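Local coordinates for DUF2666 domain-containing protein (Pyrococcus furiosus, PDB 3V68) that is of unknown molecular function but probably binds double-stranded DNA as a protein with two DUF2666 family regions, at residues A[6-11]-A[37-42]; A[60-65]-A[70-75]; A[80-85]-A[99-104]; A[105-110]-A[115-120]. One frame throughout, in Å; residues are numbered along the deposited sequence.

Contact 1: residues A[6-11]-A[37-42]; sequences LEFTAK and SNTVSS
Phe8 reaches out of strand 5-12 and lays the far end of its ring against Thr39 and Val40 on one turn of helix 26-43. Coming along the helix, Ser37 contributes through its backbone: its O takes two bonds from Ser41, the backbone N and the hydroxyl OG arriving from opposite faces of the carbonyl plane, with Ser41 OG 2.9 Å from Ser37 O. Asn38 turns to another part of the fold, where its ND2 bonds to Phe118 O and Gly121 O. Thr39 is the first residue to meet the strand; its methyl CG2 stands 4.4 Å from Phe8 CE2, while its hydroxyl is occupied by Arg35 O and Ile123 N. This is helix-on-sheet packing of the alpha+beta kind: the helix lies against one face of a four-stranded antiparallel sheet in which strand 5-12 is one of the two central strands. Val40 makes the closer approach, its CG1 lying 3.7 Å from Phe8 CZ and meeting the ring obliquely. Phe8 gets there because its CG is anti to the backbone N (chi1 175°), and Phe32 and Val36 of the same helix also touch the Phe8 side chain. Helix 160-181 touches Val40 as well, through Leu167 and Asn171. Beyond Ser41, whose hydroxyl is turned back onto the helix, Ser42 OG bonds to Thr39 O at 2.7 Å.

Contact 2: residues A[60-65]-A[70-75]; sequences IKIEGS and LKALIS
Ile62 points both of its branches at the last turn of helix 66-73, where Ala72 and Leu73 receive them. Its CG2 lies anti to the backbone N and beside the carbonyl carbon, which puts that methyl 3.7 Å from Ala72 CB. The other branch is folded at chi2 (-72°), bringing CD1 round to the same alanine, 4.1 Å from Ala72 CB. From there CD1 also looks towards Leu73, whose CD2 is 4.4 Å away. Two carbons of one isoleucine thus meet a single methyl from the same side, and no hydrogen bond crosses between the segments. Polar atoms are looked after at the helix ends. Ser75 OG sits 2.7 Å from Ala72 O, which accepts the backbone N of Ser75 too; the same hydroxyl caps Val78 N at the start of helix 76-83. Ser65 is the N-cap of helix 66-73, and its own N bonds to Glu68 OE1, as in a capping box. The loop between helices 54-58 and 66-73 packs, through Ile62, on the helix that follows it. Around it, Ile109 of helix 91-110 and Val78 of helix 76-83 touch Ile62, while Leu73 packs on Thr106 and Leu110.

Contact 3: residues A[80-85]-A[99-104]; sequences RQIGRL and EVAKAV
Ile82 and Ala101 bring their backbones to within 6.9 Å, CA to CA, where helix 76-83 meets the middle of helix 91-110. This is helix-on-helix packing between consecutive helices of the all-helical part that follows the first pair of strands, and it is wholly apolar: no hydrogen bond passes from one segment to the other. Ile82 carries it alone from its side. Its CG2, anti to the backbone N, drops onto the small Ala101, with Ile82 CG2 and Ala101 CB only 3.6 Å apart. The alanine has little to offer beyond that methyl, consistent with the close approach of the two helices here. The longer branch of Ile82, extended at chi2 (168°), passes over to the next residue, placing its CD1 4.0 Å from Lys102 CA. Leu57 of helix 54-58 touches both Ile82 and Ala101, and Val98 and Leu105, on the same side of helix 91-110, close around the isoleucine. Lys102 meets Ile82 with the root of its chain and then runs out extended, crossing the isoleucine side chain at about a right angle. Its CB and CG each stand 4.1 Å from Ile82 CD1, so the methyl rests on the first two methylenes of the lysine.

Contact 4: residues A[105-110]-A[115-120]; sequences LTREIL and PIEFPG
Ile116 CG2 lies over one face of the Arg107 guanidinium, 4.2 Å above its centre. Glu117 CG approaches the same group obliquely, 3.9 Å from Arg107 NH1. The other nitrogens have partners beyond the two segments: NE bonds to Val237 O and NH2 forms a salt bridge with Asp238 OD1. Arg107 presents this plane to Ile116 by a bend at chi3 (-73°), its chain sliding past the isoleucine in the opposite direction, with Arg107 CG 4.1 Å from Ile116 CG2. The other branch of Ile116 turns to the last turn of helix 91-110, where CG1 sits 3.8 Å from Leu110 O and 4.2 Å from Leu110 CB. In this way the chain just past the helix folds back on it. Glu117 crosses the arginine at about a right angle, its carboxylate plane 74° from the guanidinium. The two charges do not touch; one water joins them, accepting from Arg107 NH1 at 3.0 Å and donating to Glu117 OE2 at 2.8 Å. Arg227, which bonds to Ile116 O, also comes close to Arg107, and Asp238 directly and Glu117 through water would probably balance the positive charge gathered here. With NE and NH2 bonded to protein and NH1 to the water, the guanidinium is probably restricted in rotation, consistent with its face staying over Ile116.

How the contacts relate
All four contacts are buried, but they lie at different distances from the chain's centre: the centre of contact 4 is about 8 Å from it, that of contact 2 about 19 Å. Contacts 3 and 4 share helix 91-110, and Ile82 CD1 packs on Leu105 CD2 between them. Contact 2 borders both, through Ile60 on Leu85 and Leu70 on Leu110. Contact 1 is the one that involves the sheet; it meets contact 4 where Ser41 CB packs on Arg107 NH1, and lies across the chain's centre from contacts 2 and 3. Contacts 1, 2 and 3 meet through carbon alone, whereas contact 4, the most central, brings in charge and a bridging water.

Contact 1: residues A[6-11]-A[37-42]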
# COMPACT_ATOMS: atom_id res chain seq x y z
N LEU A 6 1.86 18.43 9.78
CA LEU A 6 1.57 17.08 9.34
C LEU A 6 0.21 17.10 8.69
O LEU A 6 -0.81 17.18 9.37
CB LEU A 6 1.60 16.11 10.51
CG LEU A 6 1.56 14.61 10.22
CD1 LEU A 6 2.58 14.22 9.14
CD2 LEU A 6 1.80 13.82 11.49
N GLU A 7 0.19 17.06 7.36
CA GLU A 7 -1.06 17.20 6.63
C GLU A 7 -1.12 16.39 5.35
O GLU A 7 -0.10 16.14 4.69
CB GLU A 7 -1.37 18.67 6.34
CG GLU A 7 -0.39 19.37 5.42
CD GLU A 7 -0.89 20.73 4.96
OE1 GLU A 7 -0.78 21.02 3.75
OE2 GLU A 7 -1.39 21.51 5.81
N PHE A 8 -2.34 15.97 5.01
CA PHE A 8 -2.63 15.35 3.74
C PHE A 8 -3.90 15.96 3.18
O PHE A 8 -4.93 15.99 3.85
CB PHE A 8 -2.82 13.83 3.88
CG PHE A 8 -3.24 13.16 2.61
CD1 PHE A 8 -2.31 12.94 1.60
CD2 PHE A 8 -4.57 12.78 2.41
CE1 PHE A 8 -2.69 12.34 0.40
CE2 PHE A 8 -4.96 12.18 1.21
CZ PHE A 8 -4.02 11.96 0.21
N THR A 9 -3.83 16.46 1.95
CA THR A 9 -5.04 16.85 1.22
C THR A 9 -4.98 16.30 -0.20
O THR A 9 -3.89 16.11 -0.76
CB THR A 9 -5.29 18.39 1.18
OG1 THR A 9 -4.28 19.05 0.40
CG2 THR A 9 -5.33 19.00 2.58
N ALA A 10 -6.15 16.04 -0.76
CA ALA A 10 -6.26 15.60 -2.14
C ALA A 10 -7.49 16.25 -2.75
O ALA A 10 -8.52 16.39 -2.09
CB ALA A 10 -6.38 14.08 -2.22
N LYS A 11 -7.35 16.67 -4.00
CA LYS A 11 -8.46 17.26 -4.75
C LYS A 11 -8.28 16.84 -6.21
O LYS A 11 -7.34 17.26 -6.87
CB LYS A 11 -8.46 18.78 -4.61
CG LYS A 11 -9.51 19.49 -5.45
CD LYS A 11 -9.51 20.99 -5.18
CE LYS A 11 -10.43 21.72 -6.14
NZ LYS A 11 -9.84 21.86 -7.51
N SER A 37 -2.18 6.06 4.75
CA SER A 37 -1.85 4.81 4.06
C SER A 37 -3.10 4.13 3.51
O SER A 37 -3.15 3.75 2.34
CB SER A 37 -1.10 3.86 5.00
OG SER A 37 -0.98 2.56 4.44
N ASN A 38 -4.12 3.98 4.35
CA ASN A 38 -5.37 3.34 3.93
C ASN A 38 -6.03 4.10 2.78
O ASN A 38 -6.52 3.49 1.82
CB ASN A 38 -6.35 3.25 5.10
CG ASN A 38 -5.86 2.34 6.22
OD1 ASN A 38 -4.97 1.50 6.03
ND2 ASN A 38 -6.43 2.52 7.41
N THR A 39 -6.01 5.42 2.87
CA THR A 39 -6.66 6.30 1.90
C THR A 39 -5.96 6.26 0.54
O THR A 39 -6.61 6.02 -0.48
CB THR A 39 -6.73 7.74 2.42
OG1 THR A 39 -7.40 7.74 3.69
CG2 THR A 39 -7.51 8.64 1.46
N VAL A 40 -4.65 6.49 0.52
CA VAL A 40 -3.95 6.53 -0.75
C VAL A 40 -3.91 5.16 -1.42
O VAL A 40 -4.02 5.05 -2.64
CB VAL A 40 -2.54 7.18 -0.66
CG1 VAL A 40 -2.65 8.59 -0.10
CG2 VAL A 40 -1.58 6.34 0.18
N SER A 41 -3.80 4.10 -0.62
CA SER A 41 -3.77 2.74 -1.16
C SER A 41 -5.09 2.40 -1.85
O SER A 41 -5.10 1.73 -2.88
CB SER A 41 -3.46 1.73 -0.07
OG SER A 41 -2.14 1.89 0.40
N SER A 42 -6.19 2.88 -1.28
CA SER A 42 -7.53 2.62 -1.83
C SER A 42 -7.74 3.32 -3.17
O SER A 42 -8.54 2.86 -4.00
CB SER A 42 -8.62 3.03 -0.84
OG SER A 42 -8.81 4.44 -0.82

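Contact 2: residues A[60-65]-A[70-75]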
# COMPACT_ATOMS: atom_id res chain seq x y z
N ILE A 60 -10.92 -10.84 -10.77
CA ILE A 60 -10.28 -12.15 -10.65
C ILE A 60 -10.78 -12.85 -9.39
O ILE A 60 -10.79 -12.26 -8.31
CB ILE A 60 -8.73 -12.05 -10.64
CG1 ILE A 60 -8.21 -11.54 -11.99
CG2 ILE A 60 -8.09 -13.41 -10.30
CD1 ILE A 60 -6.73 -11.22 -12.01
N LYS A 61 -11.21 -14.10 -9.55
CA LYS A 61 -11.76 -14.86 -8.44
C LYS A 61 -10.70 -15.68 -7.73
O LYS A 61 -10.02 -16.52 -8.34
CB LYS A 61 -12.94 -15.73 -8.89
CG LYS A 61 -14.15 -14.94 -9.43
CD LYS A 61 -15.11 -14.46 -8.33
CE LYS A 61 -14.64 -13.20 -7.61
NZ LYS A 61 -14.48 -12.02 -8.51
N ILE A 62 -10.54 -15.41 -6.44
CA ILE A 62 -9.61 -16.13 -5.58
C ILE A 62 -10.44 -16.77 -4.47
O ILE A 62 -10.89 -16.08 -3.55
CB ILE A 62 -8.52 -15.20 -5.00
CG1 ILE A 62 -7.82 -14.37 -6.10
CG2 ILE A 62 -7.51 -15.99 -4.18
CD1 ILE A 62 -6.87 -15.15 -7.01
N GLU A 63 -10.65 -18.08 -4.58
CA GLU A 63 -11.58 -18.80 -3.71
C GLU A 63 -10.90 -19.48 -2.53
O GLU A 63 -9.71 -19.80 -2.58
CB GLU A 63 -12.35 -19.84 -4.53
CG GLU A 63 -13.32 -19.27 -5.55
CD GLU A 63 -14.67 -18.88 -4.96
OE1 GLU A 63 -14.94 -19.24 -3.80
OE2 GLU A 63 -15.46 -18.21 -5.66
N GLY A 64 -11.67 -19.71 -1.47
CA GLY A 64 -11.27 -20.59 -0.38
C GLY A 64 -10.84 -19.92 0.91
O GLY A 64 -11.09 -18.74 1.13
N SER A 65 -10.21 -20.71 1.78
CA SER A 65 -9.65 -20.22 3.03
C SER A 65 -8.50 -19.27 2.73
O SER A 65 -8.06 -19.17 1.59
CB SER A 65 -9.13 -21.39 3.84
OG SER A 65 -8.07 -22.03 3.15
N LEU A 70 -3.81 -17.60 -0.55
CA LEU A 70 -2.37 -17.37 -0.66
C LEU A 70 -1.73 -18.24 -1.74
O LEU A 70 -0.94 -17.76 -2.55
CB LEU A 70 -1.68 -17.55 0.69
CG LEU A 70 -2.05 -16.55 1.79
CD1 LEU A 70 -1.38 -16.92 3.10
CD2 LEU A 70 -1.68 -15.13 1.39
N LYS A 71 -2.08 -19.53 -1.76
CA LYS A 71 -1.61 -20.43 -2.80
C LYS A 71 -2.04 -19.95 -4.19
O LYS A 71 -1.26 -20.00 -5.14
CB LYS A 71 -2.09 -21.86 -2.53
CG LYS A 71 -1.57 -22.91 -3.52
CD LYS A 71 -0.16 -23.38 -3.18
CE LYS A 71 0.33 -24.48 -4.12
NZ LYS A 71 -0.51 -25.71 -4.08
N ALA A 72 -3.27 -19.45 -4.30
CA ALA A 72 -3.77 -18.94 -5.58
C ALA A 72 -2.99 -17.70 -6.01
O ALA A 72 -2.62 -17.57 -7.17
CB ALA A 72 -5.25 -18.63 -5.49
N LEU A 73 -2.72 -16.79 -5.07
CA LEU A 73 -2.04 -15.54 -5.39
C LEU A 73 -0.61 -15.71 -5.92
O LEU A 73 -0.12 -14.88 -6.69
CB LEU A 73 -2.06 -14.59 -4.20
CG LEU A 73 -3.40 -13.89 -3.90
CD1 LEU A 73 -3.40 -13.30 -2.49
CD2 LEU A 73 -3.73 -12.80 -4.93
N ILE A 74 0.05 -16.79 -5.51
CA ILE A 74 1.42 -17.08 -5.94
C ILE A 74 1.47 -18.03 -7.15
O ILE A 74 2.56 -18.34 -7.65
CB ILE A 74 2.31 -17.63 -4.79
CG1 ILE A 74 1.80 -19.00 -4.30
CG2 ILE A 74 2.39 -16.64 -3.63
CD1 ILE A 74 2.79 -19.75 -3.42
N SER A 75 0.30 -18.47 -7.61
CA SER A 75 0.20 -19.49 -8.66
C SER A 75 0.55 -18.96 -10.05
O SER A 75 0.34 -17.78 -10.34
CB SER A 75 -1.20 -20.13 -8.66
OG SER A 75 -2.17 -19.26 -9.20

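Contact 3: residues A[80-85]-A[99-104]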
# COMPACT_ATOMS: atom_id res chain seq x y z
N ARG A 80 -0.45 -15.49 -14.89
CA ARG A 80 -0.85 -15.42 -16.30
C ARG A 80 -2.11 -14.55 -16.48
O ARG A 80 -2.18 -13.74 -17.41
CB ARG A 80 -1.07 -16.84 -16.84
CG ARG A 80 -1.38 -16.94 -18.34
CD ARG A 80 -1.05 -18.33 -18.90
NE ARG A 80 -1.41 -19.43 -18.00
CZ ARG A 80 -0.54 -20.12 -17.26
NH1 ARG A 80 0.76 -19.84 -17.30
NH2 ARG A 80 -0.97 -21.10 -16.48
N GLN A 81 -3.08 -14.72 -15.58
CA GLN A 81 -4.29 -13.89 -15.58
C GLN A 81 -3.97 -12.41 -15.45
O GLN A 81 -4.53 -11.58 -16.16
CB GLN A 81 -5.25 -14.31 -14.46
CG GLN A 81 -5.98 -15.62 -14.66
CD GLN A 81 -6.93 -15.94 -13.52
OE1 GLN A 81 -6.59 -16.70 -12.61
NE2 GLN A 81 -8.12 -15.34 -13.55
N ILE A 82 -3.06 -12.08 -14.53
CA ILE A 82 -2.65 -10.70 -14.31
C ILE A 82 -1.93 -10.14 -15.54
O ILE A 82 -2.20 -9.02 -15.96
CB ILE A 82 -1.77 -10.56 -13.04
CG1 ILE A 82 -2.58 -10.93 -11.79
CG2 ILE A 82 -1.20 -9.15 -12.91
CD1 ILE A 82 -1.76 -11.10 -10.52
N GLY A 83 -1.02 -10.93 -16.11
CA GLY A 83 -0.26 -10.54 -17.30
C GLY A 83 -1.17 -10.14 -18.45
O GLY A 83 -0.90 -9.17 -19.16
N ARG A 84 -2.26 -10.88 -18.60
CA ARG A 84 -3.24 -10.61 -19.66
C ARG A 84 -3.98 -9.29 -19.49
O ARG A 84 -4.59 -8.78 -20.43
CB ARG A 84 -4.21 -11.78 -19.79
CG ARG A 84 -3.57 -12.93 -20.51
CD ARG A 84 -4.41 -14.17 -20.52
NE ARG A 84 -3.81 -15.12 -21.45
CZ ARG A 84 -4.05 -16.43 -21.46
NH1 ARG A 84 -4.89 -16.97 -20.60
NH2 ARG A 84 -3.43 -17.19 -22.36
N LEU A 85 -3.93 -8.73 -18.28
CA LEU A 85 -4.61 -7.49 -17.98
C LEU A 85 -3.68 -6.28 -18.04
O LEU A 85 -4.11 -5.15 -17.79
CB LEU A 85 -5.29 -7.59 -16.61
CG LEU A 85 -6.39 -8.65 -16.49
CD1 LEU A 85 -6.61 -9.03 -15.04
CD2 LEU A 85 -7.69 -8.19 -17.14
N GLU A 99 3.91 -6.72 -11.38
CA GLU A 99 4.15 -6.69 -9.93
C GLU A 99 3.25 -5.67 -9.22
O GLU A 99 2.74 -5.94 -8.12
CB GLU A 99 5.62 -6.44 -9.62
CG GLU A 99 5.98 -6.71 -8.16
CD GLU A 99 7.43 -6.45 -7.82
OE1 GLU A 99 8.17 -5.88 -8.66
OE2 GLU A 99 7.84 -6.82 -6.70
N VAL A 100 3.06 -4.51 -9.85
CA VAL A 100 2.14 -3.49 -9.35
C VAL A 100 0.70 -4.03 -9.28
O VAL A 100 0.05 -3.91 -8.24
CB VAL A 100 2.20 -2.20 -10.20
CG1 VAL A 100 1.07 -1.23 -9.85
CG2 VAL A 100 3.56 -1.53 -10.01
N ALA A 101 0.24 -4.62 -10.38
CA ALA A 101 -1.11 -5.20 -10.45
C ALA A 101 -1.29 -6.29 -9.39
O ALA A 101 -2.33 -6.36 -8.73
CB ALA A 101 -1.38 -5.76 -11.84
N LYS A 102 -0.27 -7.12 -9.22
CA LYS A 102 -0.28 -8.19 -8.23
C LYS A 102 -0.43 -7.63 -6.81
O LYS A 102 -1.16 -8.19 -6.00
CB LYS A 102 0.99 -9.02 -8.34
CG LYS A 102 0.99 -10.33 -7.57
CD LYS A 102 2.33 -11.02 -7.77
CE LYS A 102 2.53 -12.16 -6.80
NZ LYS A 102 3.86 -12.81 -7.01
N ALA A 103 0.25 -6.52 -6.52
CA ALA A 103 0.15 -5.88 -5.20
C ALA A 103 -1.25 -5.32 -4.95
O ALA A 103 -1.75 -5.38 -3.82
CB ALA A 103 1.19 -4.78 -5.05
N VAL A 104 -1.87 -4.78 -6.00
CA VAL A 104 -3.24 -4.26 -5.90
C VAL A 104 -4.20 -5.41 -5.61
O VAL A 104 -5.03 -5.32 -4.69
CB VAL A 104 -3.65 -3.50 -7.19
CG1 VAL A 104 -5.16 -3.28 -7.24
CG2 VAL A 104 -2.92 -2.17 -7.27

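Contact 4: residues A[105-110]-A[115-120]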
# COMPACT_ATOMS: atom_id res chain seq x y z
N LEU A 105 -4.07 -6.49 -6.38
CA LEU A 105 -4.92 -7.66 -6.20
C LEU A 105 -4.73 -8.29 -4.81
O LEU A 105 -5.70 -8.61 -4.13
CB LEU A 105 -4.65 -8.69 -7.30
CG LEU A 105 -5.49 -9.97 -7.27
CD1 LEU A 105 -6.97 -9.64 -7.46
CD2 LEU A 105 -5.02 -10.97 -8.32
N THR A 106 -3.48 -8.43 -4.40
CA THR A 106 -3.16 -9.01 -3.10
C THR A 106 -3.81 -8.24 -1.94
O THR A 106 -4.41 -8.84 -1.05
CB THR A 106 -1.63 -9.13 -2.91
OG1 THR A 106 -1.10 -9.97 -3.94
CG2 THR A 106 -1.28 -9.73 -1.55
N ARG A 107 -3.71 -6.91 -1.97
CA ARG A 107 -4.35 -6.09 -0.94
C ARG A 107 -5.86 -6.30 -0.91
O ARG A 107 -6.43 -6.51 0.15
CB ARG A 107 -4.04 -4.60 -1.14
CG ARG A 107 -4.83 -3.67 -0.18
CD ARG A 107 -4.42 -2.19 -0.30
NE ARG A 107 -3.11 -1.97 0.31
CZ ARG A 107 -2.90 -1.36 1.47
NH1 ARG A 107 -3.91 -0.84 2.17
NH2 ARG A 107 -1.66 -1.23 1.92
N GLU A 108 -6.50 -6.26 -2.08
CA GLU A 108 -7.96 -6.35 -2.13
C GLU A 108 -8.46 -7.73 -1.73
O GLU A 108 -9.48 -7.85 -1.04
CB GLU A 108 -8.49 -5.92 -3.50
CG GLU A 108 -8.27 -4.44 -3.81
CD GLU A 108 -8.72 -3.50 -2.70
OE1 GLU A 108 -9.93 -3.49 -2.37
OE2 GLU A 108 -7.87 -2.77 -2.15
N ILE A 109 -7.73 -8.77 -2.13
CA ILE A 109 -8.12 -10.15 -1.79
C ILE A 109 -7.94 -10.46 -0.31
O ILE A 109 -8.73 -11.20 0.28
CB ILE A 109 -7.37 -11.20 -2.67
CG1 ILE A 109 -7.77 -11.08 -4.16
CG2 ILE A 109 -7.60 -12.63 -2.16
CD1 ILE A 109 -9.27 -11.28 -4.46
N LEU A 110 -6.90 -9.89 0.31
CA LEU A 110 -6.53 -10.27 1.67
C LEU A 110 -6.95 -9.33 2.79
O LEU A 110 -6.87 -9.70 3.96
CB LEU A 110 -5.02 -10.51 1.77
CG LEU A 110 -4.43 -11.59 0.87
CD1 LEU A 110 -2.93 -11.65 1.10
CD2 LEU A 110 -5.07 -12.95 1.11
N PRO A 115 -4.70 -8.37 8.87
CA PRO A 115 -4.55 -6.94 9.16
C PRO A 115 -3.62 -6.27 8.15
O PRO A 115 -2.43 -6.06 8.42
CB PRO A 115 -3.97 -6.94 10.58
CG PRO A 115 -3.21 -8.21 10.67
CD PRO A 115 -3.98 -9.21 9.84
N ILE A 116 -4.17 -5.97 6.98
CA ILE A 116 -3.44 -5.36 5.87
C ILE A 116 -3.52 -3.84 5.97
O ILE A 116 -2.49 -3.15 6.00
CB ILE A 116 -4.02 -5.84 4.51
CG1 ILE A 116 -3.90 -7.37 4.35
CG2 ILE A 116 -3.36 -5.10 3.34
CD1 ILE A 116 -2.50 -7.95 4.60
N GLU A 117 -4.74 -3.32 6.01
CA GLU A 117 -4.95 -1.91 6.31
C GLU A 117 -4.54 -1.65 7.76
O GLU A 117 -4.67 -2.53 8.62
CB GLU A 117 -6.41 -1.51 6.09
CG GLU A 117 -6.82 -1.57 4.62
CD GLU A 117 -8.23 -1.05 4.37
OE1 GLU A 117 -9.18 -1.54 5.02
OE2 GLU A 117 -8.38 -0.16 3.51
N PHE A 118 -4.02 -0.46 8.00
CA PHE A 118 -3.73 -0.02 9.36
C PHE A 118 -5.00 0.41 10.07
O PHE A 118 -6.03 0.59 9.43
CB PHE A 118 -2.70 1.11 9.31
CG PHE A 118 -1.33 0.65 8.94
CD1 PHE A 118 -0.41 0.32 9.93
CD2 PHE A 118 -0.96 0.52 7.60
CE1 PHE A 118 0.88 -0.13 9.59
CE2 PHE A 118 0.32 0.07 7.26
CZ PHE A 118 1.23 -0.25 8.26
N PRO A 119 -4.94 0.56 11.41
CA PRO A 119 -6.13 0.97 12.15
C PRO A 119 -6.67 2.32 11.67
O PRO A 119 -5.91 3.14 11.16
CB PRO A 119 -5.61 1.12 13.58
CG PRO A 119 -4.45 0.20 13.65
CD PRO A 119 -3.80 0.32 12.31
N GLY A 120 -7.97 2.51 11.80
CA GLY A 120 -8.56 3.85 11.67
C GLY A 120 -9.33 4.16 10.40
O GLY A 120 -9.92 5.24 10.29
O HOH W 1 -6.49 0.60 1.62